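Local coordinates for protein short-chain dehydrogenase/reductase SDR (Burkholderia phymatum, PDB 5IG2) that binds NAD and probably catalyses NAD(P)-dependent oxidation or reduction at an alcohol or carbonyl group, at residues S24-A29 and L240-V245; V92-N97 and L248-I253; L193-F198 and Y259-P264. One frame throughout, in Å; residues are numbered along the deposited sequence.

Contact 1 of 3, residues S24-A29 and L240-V245; sequences SGFGRA and LGATDV. With NAD (nicotinamide-adenine-dinucleotide), chain F.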
loop_
_atom_site.group_PDB
_atom_site.type_symbol
_atom_site.label_atom_id
_atom_site.label_comp_id
_atom_site.label_asym_id
_atom_site.label_seq_id
_atom_site.Cartn_x
_atom_site.Cartn_y
_atom_site.Cartn_z
ATOM N N SER B 24 -42.360 4.418 -11.368
ATOM C CA SER B 24 -41.697 4.803 -10.130
ATOM C C SER B 24 -42.342 4.044 -8.979
ATOM O O SER B 24 -43.392 3.421 -9.139
ATOM C CB SER B 24 -41.791 6.323 -9.934
ATOM O OG SER B 24 -41.208 6.759 -8.719
ATOM N N GLY B 25 -41.673 4.075 -7.824
ATOM C CA GLY B 25 -42.287 3.669 -6.557
ATOM C C GLY B 25 -42.959 2.306 -6.564
ATOM O O GLY B 25 -42.403 1.313 -7.050
ATOM N N PHE B 26 -44.173 2.245 -5.993
ATOM C CA PHE B 26 -44.885 0.970 -5.875
ATOM C C PHE B 26 -45.122 0.333 -7.237
ATOM O O PHE B 26 -44.963 -0.882 -7.396
ATOM C CB PHE B 26 -46.244 1.138 -5.186
ATOM C CG PHE B 26 -46.182 1.678 -3.776
ATOM C CD1 PHE B 26 -45.024 1.601 -3.019
ATOM C CD2 PHE B 26 -47.311 2.257 -3.209
ATOM C CE1 PHE B 26 -44.992 2.104 -1.723
ATOM C CE2 PHE B 26 -47.285 2.762 -1.923
ATOM C CZ PHE B 26 -46.126 2.680 -1.173
ATOM N N GLY B 27 -45.552 1.124 -8.217
ATOM C CA GLY B 27 -45.891 0.545 -9.506
ATOM C C GLY B 27 -44.713 -0.172 -10.135
ATOM O O GLY B 27 -44.837 -1.305 -10.620
ATOM N N ARG B 28 -43.546 0.474 -10.110
ATOM C CA ARG B 28 -42.331 -0.153 -10.614
ATOM C C ARG B 28 -42.023 -1.442 -9.859
ATOM O O ARG B 28 -41.619 -2.441 -10.463
ATOM C CB ARG B 28 -41.181 0.836 -10.497
ATOM C CG ARG B 28 -39.844 0.335 -10.969
ATOM C CD ARG B 28 -38.839 1.482 -10.861
ATOM N NE ARG B 28 -37.489 1.117 -11.277
ATOM C CZ ARG B 28 -36.570 0.602 -10.464
ATOM N NH1 ARG B 28 -36.855 0.384 -9.189
ATOM N NH2 ARG B 28 -35.370 0.302 -10.927
ATOM N N ALA B 29 -42.217 -1.438 -8.533
ATOM C CA ALA B 29 -41.954 -2.628 -7.727
ATOM C C ALA B 29 -42.957 -3.742 -8.026
ATOM O O ALA B 29 -42.589 -4.927 -8.047
ATOM C CB ALA B 29 -41.972 -2.260 -6.243
ATOM N N LEU B 240 -39.749 0.503 5.401
ATOM C CA LEU B 240 -40.042 -0.472 4.354
ATOM C C LEU B 240 -39.875 0.172 2.983
ATOM O O LEU B 240 -40.240 1.334 2.780
ATOM C CB LEU B 240 -41.471 -1.010 4.472
ATOM C CG LEU B 240 -41.837 -1.962 5.608
ATOM C CD1 LEU B 240 -43.331 -2.228 5.599
ATOM C CD2 LEU B 240 -41.066 -3.262 5.491
ATOM N N GLY B 241 -39.357 -0.601 2.028
ATOM C CA GLY B 241 -39.180 -0.120 0.677
ATOM C C GLY B 241 -40.310 -0.557 -0.246
ATOM O O GLY B 241 -41.151 -1.374 0.105
ATOM N N ALA B 242 -40.306 0.017 -1.453
ATOM C CA ALA B 242 -41.317 -0.346 -2.440
ATOM C C ALA B 242 -41.287 -1.843 -2.740
ATOM O O ALA B 242 -42.335 -2.456 -2.971
ATOM C CB ALA B 242 -41.125 0.467 -3.721
ATOM N N THR B 243 -40.095 -2.446 -2.747
ATOM C CA THR B 243 -39.993 -3.891 -2.937
ATOM C C THR B 243 -40.775 -4.646 -1.869
ATOM O O THR B 243 -41.441 -5.643 -2.169
ATOM C CB THR B 243 -38.519 -4.313 -2.915
ATOM O OG1 THR B 243 -37.830 -3.677 -3.997
ATOM C CG2 THR B 243 -38.370 -5.829 -3.060
ATOM N N ASP B 244 -40.686 -4.200 -0.610
ATOM C CA ASP B 244 -41.411 -4.872 0.466
ATOM C C ASP B 244 -42.912 -4.731 0.285
ATOM O O ASP B 244 -43.667 -5.686 0.509
ATOM C CB ASP B 244 -40.994 -4.308 1.825
ATOM C CG ASP B 244 -39.503 -4.475 2.104
ATOM O OD1 ASP B 244 -39.001 -5.625 2.027
ATOM O OD2 ASP B 244 -38.836 -3.452 2.401
ATOM N N VAL B 245 -43.367 -3.539 -0.100
ATOM C CA VAL B 245 -44.785 -3.346 -0.381
ATOM C C VAL B 245 -45.238 -4.310 -1.470
ATOM O O VAL B 245 -46.291 -4.949 -1.356
ATOM C CB VAL B 245 -45.059 -1.875 -0.753
ATOM C CG1 VAL B 245 -46.501 -1.693 -1.253
ATOM C CG2 VAL B 245 -44.804 -0.986 0.454
HETATM P PA NAD F . -44.434 7.691 -7.156
HETATM O O1A NAD F . -44.394 9.141 -7.439
HETATM O O2A NAD F . -43.045 7.059 -6.979
HETATM O O5B NAD F . -45.241 6.852 -8.243
HETATM C C5B NAD F . -46.539 7.283 -8.695
HETATM C C4B NAD F . -46.492 7.311 -10.197
HETATM O O4B NAD F . -47.786 7.706 -10.707
HETATM C C3B NAD F . -45.462 8.275 -10.813
HETATM O O3B NAD F . -44.579 7.596 -11.698
HETATM C C2B NAD F . -46.326 9.291 -11.577
HETATM O O2B NAD F . -45.713 9.731 -12.783
HETATM C C1B NAD F . -47.564 8.459 -11.879
HETATM N N9A NAD F . -48.757 9.243 -12.173
HETATM C C8A NAD F . -49.169 10.398 -11.562
HETATM N N7A NAD F . -50.222 10.950 -12.116
HETATM C C5A NAD F . -50.529 10.093 -13.162
HETATM C C6A NAD F . -51.535 10.121 -14.145
HETATM N N6A NAD F . -52.399 11.129 -14.294
HETATM N N1A NAD F . -51.590 9.089 -15.016
HETATM C C2A NAD F . -50.683 8.111 -14.914
HETATM N N3A NAD F . -49.671 7.990 -14.046
HETATM C C4A NAD F . -49.647 9.025 -13.195
HETATM O O3 NAD F . -45.286 7.428 -5.840
HETATM P PN NAD F . -45.820 6.083 -5.162
HETATM O O1N NAD F . -45.191 4.903 -5.805
HETATM O O2N NAD F . -45.684 6.265 -3.699
HETATM O O5D NAD F . -47.358 6.189 -5.559
HETATM C C5D NAD F . -48.146 5.013 -5.844
HETATM C C4D NAD F . -49.402 5.075 -5.009
HETATM O O4D NAD F . -49.094 4.824 -3.617
HETATM C C3D NAD F . -50.156 6.410 -5.047
HETATM O O3D NAD F . -51.550 6.165 -5.183
HETATM C C2D NAD F . -49.868 7.004 -3.667
HETATM O O2D NAD F . -50.909 7.888 -3.270
HETATM C C1D NAD F . -49.837 5.724 -2.845
HETATM N N1N NAD F . -49.194 5.811 -1.447
HETATM C C2N NAD F . -47.902 6.173 -1.348
HETATM C C3N NAD F . -47.289 6.220 -0.109
HETATM C C7N NAD F . -45.822 6.459 0.072
HETATM O O7N NAD F . -45.399 6.817 1.183
HETATM N N7N NAD F . -45.043 6.392 -0.995
HETATM C C4N NAD F . -48.031 5.876 1.014
HETATM C C5N NAD F . -49.354 5.491 0.879
HETATM C C6N NAD F . -49.926 5.470 -0.367
#
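A242 and V245 fit their side chains against F26 and A29, at the start of helix 25-36. This helix follows the glycine-rich turn of the Rossmann fold, the dinucleotide-binding motif of short-chain dehydrogenases. The A242 methyl is the main bump. It sits in a shallow hollow formed by G25 O, the edge of the F26 ring and the A29 methyl. The two alanine CB atoms are 3.8 Å apart. A29 CB presses in turn on the backbone of A242, 3.3 Å from its O. Small side chains therefore let the two helices come close, and the CA atoms of F26 and A242 are only 5.1 Å apart.

V245 fills the next place along helix 242-254. Its CG1 lies over the centre of one face of the F26 ring in a CH-pi contact, 12° off the ring normal. V245 CG1 is anti to its backbone N (chi1 172°), which turns this branch over the ring and leaves CG2 near F26 CE1. The F26 ring is thus a wall between protein and cofactor. Its other face looks onto NAD O2N. The backbone of F26 holds one phosphate oxygen: its N gives a hydrogen bond to NAD O1N. G25 CA packs 3.2 Å from the same NAD O1N. S24 OG donates to the other phosphate, at 2.5 Å from NAD O2A.

Contact 2 of 3, residues V92-N97 and L248-I253; sequences VHLLFN and LTFEAI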
loop_
_atom_site.group_PDB
_atom_site.type_symbol
_atom_site.label_atom_id
_atom_site.label_comp_id
_atom_site.label_asym_id
_atom_site.label_seq_id
_atom_site.Cartn_x
_atom_site.Cartn_y
_atom_site.Cartn_z
ATOM N N VAL B 92 -56.453 -9.775 -19.539
ATOM C CA VAL B 92 -56.007 -9.013 -18.375
ATOM C C VAL B 92 -56.431 -9.784 -17.130
ATOM O O VAL B 92 -57.623 -10.052 -16.942
ATOM C CB VAL B 92 -56.588 -7.588 -18.346
ATOM C CG1 VAL B 92 -56.087 -6.853 -17.109
ATOM C CG2 VAL B 92 -56.227 -6.828 -19.611
ATOM N N HIS B 93 -55.467 -10.147 -16.285
ATOM C CA HIS B 93 -55.774 -10.916 -15.085
ATOM C C HIS B 93 -55.575 -10.151 -13.798
ATOM O O HIS B 93 -56.269 -10.423 -12.814
ATOM C CB HIS B 93 -54.920 -12.183 -15.029
ATOM C CG HIS B 93 -55.140 -13.092 -16.187
ATOM N ND1 HIS B 93 -54.250 -13.192 -17.229
ATOM C CD2 HIS B 93 -56.165 -13.925 -16.483
ATOM C CE1 HIS B 93 -54.704 -14.067 -18.108
ATOM N NE2 HIS B 93 -55.866 -14.525 -17.680
ATOM N N LEU B 94 -54.637 -9.217 -13.783
ATOM C CA LEU B 94 -54.314 -8.444 -12.595
ATOM C C LEU B 94 -54.264 -6.972 -12.977
ATOM O O LEU B 94 -53.572 -6.605 -13.931
ATOM C CB LEU B 94 -52.974 -8.914 -12.024
ATOM C CG LEU B 94 -52.573 -8.529 -10.610
ATOM C CD1 LEU B 94 -53.721 -8.754 -9.640
ATOM C CD2 LEU B 94 -51.350 -9.348 -10.216
ATOM N N LEU B 95 -54.997 -6.138 -12.242
ATOM C CA LEU B 95 -54.999 -4.699 -12.474
ATOM C C LEU B 95 -54.605 -4.001 -11.187
ATOM O O LEU B 95 -55.238 -4.214 -10.148
ATOM C CB LEU B 95 -56.372 -4.200 -12.936
ATOM C CG LEU B 95 -56.514 -2.671 -13.007
ATOM C CD1 LEU B 95 -55.606 -2.085 -14.091
ATOM C CD2 LEU B 95 -57.960 -2.260 -13.251
ATOM N N PHE B 96 -53.571 -3.166 -11.259
ATOM C CA PHE B 96 -53.148 -2.325 -10.138
ATOM C C PHE B 96 -53.522 -0.884 -10.473
ATOM O O PHE B 96 -52.829 -0.234 -11.264
ATOM C CB PHE B 96 -51.640 -2.436 -9.890
ATOM C CG PHE B 96 -51.183 -3.775 -9.384
ATOM C CD1 PHE B 96 -50.875 -4.796 -10.260
ATOM C CD2 PHE B 96 -51.011 -3.993 -8.029
ATOM C CE1 PHE B 96 -50.435 -6.022 -9.793
ATOM C CE2 PHE B 96 -50.572 -5.218 -7.557
ATOM C CZ PHE B 96 -50.280 -6.233 -8.441
ATOM N N ASN B 97 -54.607 -0.375 -9.879
ATOM C CA ASN B 97 -54.967 1.044 -10.025
ATOM C C ASN B 97 -54.178 1.803 -8.963
ATOM O O ASN B 97 -54.645 2.027 -7.842
ATOM C CB ASN B 97 -56.471 1.275 -9.877
ATOM C CG ASN B 97 -57.294 0.628 -10.991
ATOM O OD1 ASN B 97 -57.068 0.869 -12.178
ATOM N ND2 ASN B 97 -58.268 -0.187 -10.603
ATOM N N LEU B 248 -45.466 -7.946 -0.013
ATOM C CA LEU B 248 -46.652 -8.143 0.818
ATOM C C LEU B 248 -47.927 -8.082 -0.009
ATOM O O LEU B 248 -48.882 -8.812 0.264
ATOM C CB LEU B 248 -46.696 -7.100 1.938
ATOM C CG LEU B 248 -45.536 -7.156 2.935
ATOM C CD1 LEU B 248 -45.420 -5.816 3.649
ATOM C CD2 LEU B 248 -45.743 -8.294 3.925
ATOM N N THR B 249 -47.973 -7.209 -1.011
ATOM C CA THR B 249 -49.181 -7.098 -1.828
ATOM C C THR B 249 -49.444 -8.392 -2.596
ATOM O O THR B 249 -50.570 -8.903 -2.607
ATOM C CB THR B 249 -49.052 -5.902 -2.773
ATOM O OG1 THR B 249 -48.968 -4.708 -1.990
ATOM C CG2 THR B 249 -50.248 -5.801 -3.723
ATOM N N PHE B 250 -48.409 -8.957 -3.225
ATOM C CA PHE B 250 -48.617 -10.200 -3.964
ATOM C C PHE B 250 -48.979 -11.362 -3.034
ATOM O O PHE B 250 -49.785 -12.225 -3.401
ATOM C CB PHE B 250 -47.379 -10.522 -4.802
ATOM C CG PHE B 250 -47.383 -9.861 -6.161
ATOM C CD1 PHE B 250 -47.061 -8.518 -6.297
ATOM C CD2 PHE B 250 -47.730 -10.582 -7.297
ATOM C CE1 PHE B 250 -47.058 -7.912 -7.548
ATOM C CE2 PHE B 250 -47.729 -9.987 -8.548
ATOM C CZ PHE B 250 -47.392 -8.644 -8.669
ATOM N N GLU B 251 -48.398 -11.410 -1.830
ATOM C CA GLU B 251 -48.829 -12.419 -0.866
ATOM C C GLU B 251 -50.322 -12.293 -0.575
ATOM O O GLU B 251 -51.037 -13.303 -0.510
ATOM C CB GLU B 251 -48.016 -12.308 0.428
ATOM C CG GLU B 251 -46.594 -12.799 0.299
ATOM C CD GLU B 251 -45.735 -12.472 1.514
ATOM O OE1 GLU B 251 -46.221 -11.775 2.431
ATOM O OE2 GLU B 251 -44.564 -12.906 1.544
ATOM N N ALA B 252 -50.816 -11.058 -0.408
ATOM C CA ALA B 252 -52.239 -10.871 -0.143
ATOM C C ALA B 252 -53.085 -11.304 -1.337
ATOM O O ALA B 252 -54.120 -11.961 -1.165
ATOM C CB ALA B 252 -52.522 -9.411 0.216
ATOM N N ILE B 253 -52.669 -10.934 -2.553
ATOM C CA ILE B 253 -53.395 -11.355 -3.753
ATOM C C ILE B 253 -53.474 -12.870 -3.816
ATOM O O ILE B 253 -54.527 -13.443 -4.126
ATOM C CB ILE B 253 -52.729 -10.801 -5.026
ATOM C CG1 ILE B 253 -52.703 -9.270 -5.042
ATOM C CG2 ILE B 253 -53.428 -11.347 -6.262
ATOM C CD1 ILE B 253 -51.808 -8.727 -6.158
#
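F96 and L94 of strand 94-97 meet F250 and I253 of helix 242-254 in an apolar contact. F96 buries the largest area here, and L94 comes next. Both residues point toward the helix, as alternate residues on one face of a strand do. F96 points the far end of its ring at the side chains of the helix. Its CZ touches two residues at once: I253 CD1 at 3.7 Å and F250 CE1 at the same distance. The two aromatic rings meet obliquely, with planes at 34° and centroids 5.6 Å apart. T249 adds a smaller touch. Its CG2 lies in the plane of the F96 ring, at the edge near CE2.

L94 was modelled in two conformers. In the one described, CD1 meets I253 CD1 tip to tip at 4.0 Å, and CD2 reaches F250 CE2; the exact methyl contacts are therefore less certain. I253 can reach both strand residues because its chain is extended at chi2 (169°), which carries CD1 well out from the helix. That methyl rests against both L94 and the F96 ring from the helix side. The polar end of T249 is used within its own helix, where OG1 is hydrogen-bonded to V245 O.

The contact packs a helix on one face of the parallel Rossmann sheet, with segment axes 12.2 Å apart at closest approach. Strand 94-97 runs between strands 16-20 and 144-149. F30 of helix 25-36 stacks on the F96 ring, and F12 meets the ring of F250. On the other face of the sheet, L95 and N97 touch helix 112-140.

Contact 3 of 3, residues L193-F198 and Y259-P264; sequences LLCPAF and YILTHP. With NAD (nicotinamide-adenine-dinucleotide), chain F.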
loop_
_atom_site.group_PDB
_atom_site.type_symbol
_atom_site.label_atom_id
_atom_site.label_comp_id
_atom_site.label_asym_id
_atom_site.label_seq_id
_atom_site.Cartn_x
_atom_site.Cartn_y
_atom_site.Cartn_z
ATOM N N LEU B 193 -57.407 -4.019 -1.322
ATOM C CA LEU B 193 -57.247 -2.614 -0.979
ATOM C C LEU B 193 -55.909 -2.454 -0.268
ATOM O O LEU B 193 -55.735 -2.962 0.844
ATOM C CB LEU B 193 -58.408 -2.147 -0.096
ATOM C CG LEU B 193 -58.364 -0.716 0.466
ATOM C CD1 LEU B 193 -58.375 0.320 -0.662
ATOM C CD2 LEU B 193 -59.508 -0.487 1.458
ATOM N N LEU B 194 -54.980 -1.726 -0.890
ATOM C CA LEU B 194 -53.627 -1.551 -0.364
ATOM C C LEU B 194 -53.516 -0.219 0.381
ATOM O O LEU B 194 -53.741 0.845 -0.209
ATOM C CB LEU B 194 -52.609 -1.624 -1.500
ATOM C CG LEU B 194 -51.149 -1.354 -1.150
ATOM C CD1 LEU B 194 -50.640 -2.393 -0.160
ATOM C CD2 LEU B 194 -50.309 -1.366 -2.413
ATOM N N CYS B 195 -53.137 -0.276 1.668
ATOM C CA CYS B 195 -53.097 0.901 2.547
ATOM C C CYS B 195 -51.750 1.042 3.249
ATOM O O CYS B 195 -51.629 0.752 4.452
ATOM C CB CYS B 195 -54.214 0.833 3.589
ATOM S SG CYS B 195 -55.894 0.816 2.893
ATOM N N PRO B 196 -50.721 1.514 2.544
ATOM C CA PRO B 196 -49.395 1.645 3.153
ATOM C C PRO B 196 -49.225 2.954 3.907
ATOM O O PRO B 196 -49.932 3.935 3.677
ATOM C CB PRO B 196 -48.441 1.610 1.946
ATOM C CG PRO B 196 -49.301 1.286 0.753
ATOM C CD PRO B 196 -50.672 1.757 1.098
ATOM N N ALA B 197 -48.260 2.937 4.834
ATOM C CA ALA B 197 -47.730 4.154 5.429
ATOM C C ALA B 197 -46.551 4.631 4.581
ATOM O O ALA B 197 -46.318 4.139 3.474
ATOM C CB ALA B 197 -47.342 3.917 6.887
ATOM N N PHE B 198 -45.781 5.587 5.090
ATOM C CA PHE B 198 -44.772 6.240 4.257
ATOM C C PHE B 198 -43.702 5.254 3.790
ATOM O O PHE B 198 -43.160 4.483 4.587
ATOM C CB PHE B 198 -44.122 7.389 5.024
ATOM C CG PHE B 198 -45.099 8.393 5.544
ATOM C CD1 PHE B 198 -45.748 9.256 4.679
ATOM C CD2 PHE B 198 -45.364 8.479 6.903
ATOM C CE1 PHE B 198 -46.643 10.184 5.160
ATOM C CE2 PHE B 198 -46.249 9.399 7.383
ATOM C CZ PHE B 198 -46.895 10.256 6.513
ATOM N N TYR B 259 -57.942 -6.498 2.752
ATOM C CA TYR B 259 -57.197 -5.401 3.369
ATOM C C TYR B 259 -55.713 -5.718 3.389
ATOM O O TYR B 259 -55.296 -6.713 3.994
ATOM C CB TYR B 259 -57.674 -5.145 4.798
ATOM C CG TYR B 259 -59.046 -4.531 4.887
ATOM C CD1 TYR B 259 -59.246 -3.190 4.563
ATOM C CD2 TYR B 259 -60.144 -5.290 5.281
ATOM C CE1 TYR B 259 -60.503 -2.621 4.641
ATOM C CE2 TYR B 259 -61.413 -4.730 5.356
ATOM C CZ TYR B 259 -61.584 -3.397 5.032
ATOM O OH TYR B 259 -62.832 -2.837 5.116
ATOM N N ILE B 260 -54.909 -4.861 2.780
ATOM C CA ILE B 260 -53.461 -5.020 2.819
ATOM C C ILE B 260 -52.893 -3.831 3.584
ATOM O O ILE B 260 -52.730 -2.740 3.022
ATOM C CB ILE B 260 -52.856 -5.134 1.423
ATOM C CG1 ILE B 260 -53.725 -6.074 0.572
ATOM C CG2 ILE B 260 -51.419 -5.628 1.553
ATOM C CD1 ILE B 260 -53.387 -6.077 -0.907
ATOM N N LEU B 261 -52.594 -4.033 4.866
ATOM C CA LEU B 261 -51.981 -3.016 5.716
ATOM C C LEU B 261 -50.524 -3.419 5.886
ATOM O O LEU B 261 -50.177 -4.185 6.781
ATOM C CB LEU B 261 -52.694 -2.907 7.061
ATOM C CG LEU B 261 -53.849 -1.916 7.193
ATOM C CD1 LEU B 261 -54.889 -2.099 6.105
ATOM C CD2 LEU B 261 -54.501 -2.057 8.569
ATOM N N THR B 262 -49.668 -2.902 5.007
ATOM C CA THR B 262 -48.254 -3.239 5.049
ATOM C C THR B 262 -47.553 -2.694 6.287
ATOM O O THR B 262 -46.492 -3.206 6.653
ATOM C CB THR B 262 -47.562 -2.705 3.801
ATOM O OG1 THR B 262 -47.762 -1.287 3.733
ATOM C CG2 THR B 262 -48.153 -3.350 2.559
ATOM N N HIS B 263 -48.100 -1.656 6.920
ATOM C CA HIS B 263 -47.508 -1.023 8.098
ATOM C C HIS B 263 -48.496 -1.141 9.256
ATOM O O HIS B 263 -49.194 -0.169 9.594
ATOM C CB HIS B 263 -47.177 0.444 7.824
ATOM C CG HIS B 263 -46.164 0.661 6.744
ATOM N ND1 HIS B 263 -46.449 0.483 5.407
ATOM C CD2 HIS B 263 -44.877 1.083 6.801
ATOM C CE1 HIS B 263 -45.376 0.770 4.689
ATOM N NE2 HIS B 263 -44.409 1.138 5.511
ATOM N N PRO B 264 -48.584 -2.310 9.896
ATOM C CA PRO B 264 -49.606 -2.500 10.937
ATOM C C PRO B 264 -49.385 -1.646 12.173
ATOM O O PRO B 264 -50.302 -1.523 12.994
ATOM C CB PRO B 264 -49.501 -3.995 11.262
ATOM C CG PRO B 264 -48.089 -4.338 10.931
ATOM C CD PRO B 264 -47.749 -3.509 9.719
HETATM P PA NAD F . -44.434 7.691 -7.156
HETATM O O1A NAD F . -44.394 9.141 -7.439
HETATM O O2A NAD F . -43.045 7.059 -6.979
HETATM O O5B NAD F . -45.241 6.852 -8.243
HETATM C C5B NAD F . -46.539 7.283 -8.695
HETATM C C4B NAD F . -46.492 7.311 -10.197
HETATM O O4B NAD F . -47.786 7.706 -10.707
HETATM C C3B NAD F . -45.462 8.275 -10.813
HETATM O O3B NAD F . -44.579 7.596 -11.698
HETATM C C2B NAD F . -46.326 9.291 -11.577
HETATM O O2B NAD F . -45.713 9.731 -12.783
HETATM C C1B NAD F . -47.564 8.459 -11.879
HETATM N N9A NAD F . -48.757 9.243 -12.173
HETATM C C8A NAD F . -49.169 10.398 -11.562
HETATM N N7A NAD F . -50.222 10.950 -12.116
HETATM C C5A NAD F . -50.529 10.093 -13.162
HETATM C C6A NAD F . -51.535 10.121 -14.145
HETATM N N6A NAD F . -52.399 11.129 -14.294
HETATM N N1A NAD F . -51.590 9.089 -15.016
HETATM C C2A NAD F . -50.683 8.111 -14.914
HETATM N N3A NAD F . -49.671 7.990 -14.046
HETATM C C4A NAD F . -49.647 9.025 -13.195
HETATM O O3 NAD F . -45.286 7.428 -5.840
HETATM P PN NAD F . -45.820 6.083 -5.162
HETATM O O1N NAD F . -45.191 4.903 -5.805
HETATM O O2N NAD F . -45.684 6.265 -3.699
HETATM O O5D NAD F . -47.358 6.189 -5.559
HETATM C C5D NAD F . -48.146 5.013 -5.844
HETATM C C4D NAD F . -49.402 5.075 -5.009
HETATM O O4D NAD F . -49.094 4.824 -3.617
HETATM C C3D NAD F . -50.156 6.410 -5.047
HETATM O O3D NAD F . -51.550 6.165 -5.183
HETATM C C2D NAD F . -49.868 7.004 -3.667
HETATM O O2D NAD F . -50.909 7.888 -3.270
HETATM C C1D NAD F . -49.837 5.724 -2.845
HETATM N N1N NAD F . -49.194 5.811 -1.447
HETATM C C2N NAD F . -47.902 6.173 -1.348
HETATM C C3N NAD F . -47.289 6.220 -0.109
HETATM C C7N NAD F . -45.822 6.459 0.072
HETATM O O7N NAD F . -45.399 6.817 1.183
HETATM N N7N NAD F . -45.043 6.392 -0.995
HETATM C C4N NAD F . -48.031 5.876 1.014
HETATM C C5N NAD F . -49.354 5.491 0.879
HETATM C C6N NAD F . -49.926 5.470 -0.367
HETATM O O HOH W 1 -50.605 -0.234 6.852
HETATM O O HOH W 2 -41.893 2.266 4.923
#
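H263 lays its imidazole against A197, whose CB is over one ring face in a CH-pi contact, 3.8 Å from the ring centroid. Chi1 of H263 is -62°, with CG anti to the carbonyl carbon, and the ring is turned along the 193-198 chain. A hydrogen bond of 2.8 Å between H263 ND1 and T262 OG1 helps to fix its rotation. T262 OG1 lies between its own N and carbonyl carbon (chi1 58°), beside P196 CA and CB. Its CG2 is then near L194 CD1.

Upstream, strands 189-194 and 259-260 pair in parallel at the edge of the Rossmann sheet within this chain. I260 N donates to L193 O, and C195 N donates to I260 O at 2.8 Å. L194 and I260 share one face, where L194 CD1 meets I260 CG2 at 3.7 Å. On the other, L193 and Y259 lie side by side; Y259 OH bonds E176.

Beyond the strands, water takes over. One molecule accepts from H263 N and donates to C195 O. Another joins H263 NE2, in the ring plane, to F198 O. Across the chain from H263, P196 O is 3.3 Å from NAD C5N of the nicotinamide.

Overall arrangement
Helix 242-254 is shared by contacts 1 and 2, and strand 259-260 of contact 3 follows it in the chain. The three centres are about 12 to 14 Å apart. Contacts 1 and 3 both touch NAD, contact 1 from the pyrophosphate to the nicotinamide riboside, contact 3 at the nicotinamide. They meet where F26 CE2 lies 3.7 Å from P196 CG, and where L240 CD1 is 3.5 Å from H263 NE2. Contact 2 is set back from the cofactor, with the F96 side chain about 9 Å from NAD. It joins contact 3 through T249 OG1 and L194 CD1, 3.4 Å apart, and through A252 CB and I260 CG1 at 3.6 Å.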